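Local coordinates for protein diaminopimelate decarboxylase (Phaeodactylum tricornutum, PDB 7JPJ) that probably decarboxylates diaminopimelate to lysine with the help of pyridoxal 5'-phosphate, working as an obligate dimer in lysine biosynthesis, at residues Phe407-Glu412 against Leu423-Gln428. Residues are numbered along the deposited sequence; the frame is centred on the assembly and turned at random.
Sequences FPEAPE and LIRKRQ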
ATOM      1  N   PHE A 407     -11.649  -2.482   5.940  1.00 19.49           N
ATOM      2  CA  PHE A 407     -11.765  -3.924   5.783  1.00 19.16           C
ATOM      3  C   PHE A 407     -10.778  -4.629   6.714  1.00 18.92           C
ATOM      4  O   PHE A 407      -9.624  -4.204   6.835  1.00 18.88           O
ATOM      5  CB  PHE A 407     -11.506  -4.336   4.331  1.00 18.97           C
ATOM      6  CG  PHE A 407     -12.687  -4.137   3.421  1.00 19.23           C
ATOM      7  CD1 PHE A 407     -13.865  -4.841   3.624  1.00 19.37           C
ATOM      8  CD2 PHE A 407     -12.621  -3.243   2.363  1.00 19.43           C
ATOM      9  CE1 PHE A 407     -14.953  -4.658   2.788  1.00 19.71           C
ATOM     10  CE2 PHE A 407     -13.704  -3.056   1.524  1.00 19.76           C
ATOM     11  CZ  PHE A 407     -14.871  -3.764   1.737  1.00 19.90           C
ATOM     12  N   PRO A 408     -11.196  -5.697   7.386  1.00 18.85           N
ATOM     13  CA  PRO A 408     -10.285  -6.383   8.308  1.00 18.71           C
ATOM     14  C   PRO A 408      -9.160  -7.084   7.567  1.00 18.44           C
ATOM     15  O   PRO A 408      -9.291  -7.461   6.398  1.00 18.30           O
ATOM     16  CB  PRO A 408     -11.191  -7.394   9.018  1.00 18.76           C
ATOM     17  CG  PRO A 408     -12.312  -7.623   8.066  1.00 18.82           C
ATOM     18  CD  PRO A 408     -12.535  -6.309   7.374  1.00 19.00           C
ATOM     19  N   GLU A 409      -8.042  -7.258   8.270  1.00 18.86           N
ATOM     20  CA  GLU A 409      -6.910  -7.991   7.719  1.00 18.92           C
ATOM     21  C   GLU A 409      -7.283  -9.454   7.506  1.00 19.99           C
ATOM     22  O   GLU A 409      -7.748 -10.128   8.431  1.00 20.56           O
ATOM     23  CB  GLU A 409      -5.702  -7.878   8.647  1.00 18.87           C
ATOM     24  CG  GLU A 409      -4.362  -7.911   7.926  1.00 20.04           C
ATOM     25  CD  GLU A 409      -3.174  -7.893   8.877  1.00 21.48           C
ATOM     26  OE1 GLU A 409      -3.369  -7.590  10.075  1.00 20.02           O
ATOM     27  OE2 GLU A 409      -2.041  -8.168   8.422  1.00 23.41           O
ATOM     28  N   ALA A 410      -7.073  -9.942   6.285  1.00 18.92           N
ATOM     29  CA  ALA A 410      -7.493 -11.290   5.930  1.00 18.46           C
ATOM     30  C   ALA A 410      -6.727 -12.333   6.743  1.00 18.74           C
ATOM     31  O   ALA A 410      -5.566 -12.123   7.108  1.00 20.49           O
ATOM     32  CB  ALA A 410      -7.281 -11.539   4.438  1.00 18.52           C
ATOM     33  N   PRO A 411      -7.355 -13.467   7.042  1.00 18.95           N
ATOM     34  CA  PRO A 411      -6.656 -14.542   7.756  1.00 19.11           C
ATOM     35  C   PRO A 411      -5.649 -15.246   6.859  1.00 19.12           C
ATOM     36  O   PRO A 411      -5.574 -15.019   5.651  1.00 19.00           O
ATOM     37  CB  PRO A 411      -7.789 -15.485   8.169  1.00 19.25           C
ATOM     38  CG  PRO A 411      -8.857 -15.245   7.164  1.00 19.14           C
ATOM     39  CD  PRO A 411      -8.775 -13.785   6.821  1.00 18.99           C
ATOM     40  N   GLU A 412      -4.862 -16.124   7.479  1.00 20.75           N
ATOM     41  CA  GLU A 412      -3.864 -16.918   6.777  1.00 20.40           C
ATOM     42  C   GLU A 412      -4.063 -18.391   7.100  1.00 20.19           C
ATOM     43  O   GLU A 412      -4.310 -18.755   8.254  1.00 21.29           O
ATOM     44  CB  GLU A 412      -2.440 -16.490   7.150  1.00 20.26           C
ATOM     45  CG  GLU A 412      -1.957 -15.248   6.424  1.00 20.65           C
ATOM     46  CD  GLU A 412      -0.663 -14.699   7.002  1.00 22.12           C
ATOM     47  OE1 GLU A 412      -0.446 -14.849   8.224  1.00 21.39           O
ATOM     48  OE2 GLU A 412       0.134 -14.113   6.236  1.00 21.67           O
ATOM     49  N   LEU A 423      -5.333 -23.043  10.289  1.00 22.45           N
ATOM     50  CA  LEU A 423      -5.329 -21.595  10.451  1.00 21.70           C
ATOM     51  C   LEU A 423      -4.063 -21.165  11.184  1.00 21.27           C
ATOM     52  O   LEU A 423      -3.738 -21.707  12.244  1.00 22.26           O
ATOM     53  CB  LEU A 423      -6.576 -21.148  11.216  1.00 20.56           C
ATOM     54  CG  LEU A 423      -6.897 -19.655  11.328  1.00 22.13           C
ATOM     55  CD1 LEU A 423      -7.097 -19.034   9.957  1.00 20.89           C
ATOM     56  CD2 LEU A 423      -8.133 -19.447  12.193  1.00 19.74           C
ATOM     57  N   ILE A 424      -3.340 -20.204  10.612  1.00 20.37           N
ATOM     58  CA  ILE A 424      -2.129 -19.670  11.225  1.00 20.57           C
ATOM     59  C   ILE A 424      -2.247 -18.190  11.566  1.00 20.29           C
ATOM     60  O   ILE A 424      -1.317 -17.625  12.151  1.00 20.50           O
ATOM     61  CB  ILE A 424      -0.889 -19.918  10.340  1.00 20.73           C
ATOM     62  CG1 ILE A 424      -1.096 -19.340   8.943  1.00 20.31           C
ATOM     63  CG2 ILE A 424      -0.587 -21.399  10.256  1.00 21.16           C
ATOM     64  CD1 ILE A 424       0.061 -19.605   8.011  1.00 20.52           C
ATOM     65  N   ARG A 425      -3.361 -17.548  11.221  1.00 20.67           N
ATOM     66  CA  ARG A 425      -3.628 -16.171  11.631  1.00 20.41           C
ATOM     67  C   ARG A 425      -5.127 -15.948  11.506  1.00 19.58           C
ATOM     68  O   ARG A 425      -5.655 -15.950  10.392  1.00 20.87           O
ATOM     69  CB  ARG A 425      -2.857 -15.172  10.779  1.00 21.32           C
ATOM     70  CG  ARG A 425      -2.872 -13.752  11.338  1.00 19.33           C
ATOM     71  CD  ARG A 425      -2.030 -12.820  10.485  1.00 20.27           C
ATOM     72  NE  ARG A 425      -2.731 -12.382   9.280  1.00 20.89           N
ATOM     73  CZ  ARG A 425      -2.170 -11.662   8.315  1.00 20.53           C
ATOM     74  NH1 ARG A 425      -0.894 -11.306   8.408  1.00 21.17           N
ATOM     75  NH2 ARG A 425      -2.878 -11.306   7.252  1.00 20.02           N
ATOM     76  N   LYS A 426      -5.802 -15.757  12.634  1.00 19.32           N
ATOM     77  CA  LYS A 426      -7.242 -15.547  12.604  1.00 21.00           C
ATOM     78  C   LYS A 426      -7.572 -14.181  12.014  1.00 20.03           C
ATOM     79  O   LYS A 426      -6.765 -13.248  12.055  1.00 20.98           O
ATOM     80  CB  LYS A 426      -7.835 -15.681  14.009  1.00 20.31           C
ATOM     81  CG  LYS A 426      -7.197 -14.785  15.062  1.00 22.70           C
ATOM     82  CD  LYS A 426      -7.855 -14.986  16.424  1.00 22.44           C
ATOM     83  CE  LYS A 426      -7.141 -14.203  17.521  1.00 23.00           C
ATOM     84  NZ  LYS A 426      -7.812 -14.358  18.845  1.00 28.06           N
ATOM     85  N   ARG A 427      -8.771 -14.078  11.445  1.00 18.77           N
ATOM     86  CA  ARG A 427      -9.212 -12.824  10.857  1.00 18.62           C
ATOM     87  C   ARG A 427      -9.245 -11.727  11.911  1.00 18.80           C
ATOM     88  O   ARG A 427      -9.602 -11.962  13.069  1.00 19.45           O
ATOM     89  CB  ARG A 427     -10.595 -12.991  10.225  1.00 18.65           C
ATOM     90  CG  ARG A 427     -11.106 -11.756   9.493  1.00 18.56           C
ATOM     91  CD  ARG A 427     -12.487 -11.993   8.894  1.00 18.69           C
ATOM     92  NE  ARG A 427     -12.579 -13.289   8.224  1.00 21.18           N
ATOM     93  CZ  ARG A 427     -12.205 -13.509   6.968  1.00 24.68           C
ATOM     94  NH1 ARG A 427     -11.717 -12.520   6.231  1.00 28.93           N
ATOM     95  NH2 ARG A 427     -12.321 -14.721   6.446  1.00 18.92           N
ATOM     96  N   GLN A 428      -8.856 -10.524  11.503  1.00 18.91           N
ATOM     97  CA  GLN A 428      -8.891  -9.378  12.398  1.00 19.33           C
ATOM     98  C   GLN A 428     -10.331  -8.930  12.628  1.00 19.33           C
ATOM     99  O   GLN A 428     -11.177  -9.017  11.732  1.00 20.02           O
ATOM    100  CB  GLN A 428      -8.061  -8.240  11.807  1.00 18.88           C
ATOM    101  CG  GLN A 428      -7.765  -7.095  12.748  1.00 19.17           C
ATOM    102  CD  GLN A 428      -6.980  -6.001  12.060  1.00 19.16           C
ATOM    103  OE1 GLN A 428      -7.122  -5.788  10.858  1.00 19.90           O
ATOM    104  NE2 GLN A 428      -6.135  -5.309  12.815  1.00 19.44           N
TER
HETATM  105  O   HOH W   1      -5.549 -11.648  10.439  1.00 18.92           O
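The guanidinium of R425 lies between two carboxylates, those of E409 and E412, and illustrates how one arginine can use both faces and its edge at once. E412 stacks on one face, its carboxylate only 19° off the guanidinium plane and OE1 3.5 Å from R425 NE. E409 crosses the opposite face more steeply, with OE2 3.3 Å from R425 NH1. Both salt bridges are purely electrostatic, since no N-H points at either oxygen. Both acids have partners outside the two segments: K402 for E409; N64, Y32 and S397 for E412. A bend at chi3 (80°) turns the R425 head so that NH2 meets A410 O at 2.8 Å in the guanidinium plane, an almost straight bond.

Backbone bonds set the register. E412 N donates to R425 O, while E412 O receives I424 N at 2.9 Å and, weakly, R425 N; with I424 and R425 both facing E412, this is a classic beta bulge. It lies at the base of the hairpin of strands 412-415 and 421-423, whose first strand pairs in parallel with strand 29-33 in the beta domain. Away from the hairpin, where both segments lack regular strand structure, Q428 N bonds to E409 O, and the side-chain amide oxygen of Q428, OE1, which also accepts from N403, takes E409 N at 3.1 Å.

P411 makes the packing contacts: its ring lies against one face of the R427 guanidinium, with CD 3.3 Å from R427 NH1, and its CB lies 4.0 Å from L423 CD1.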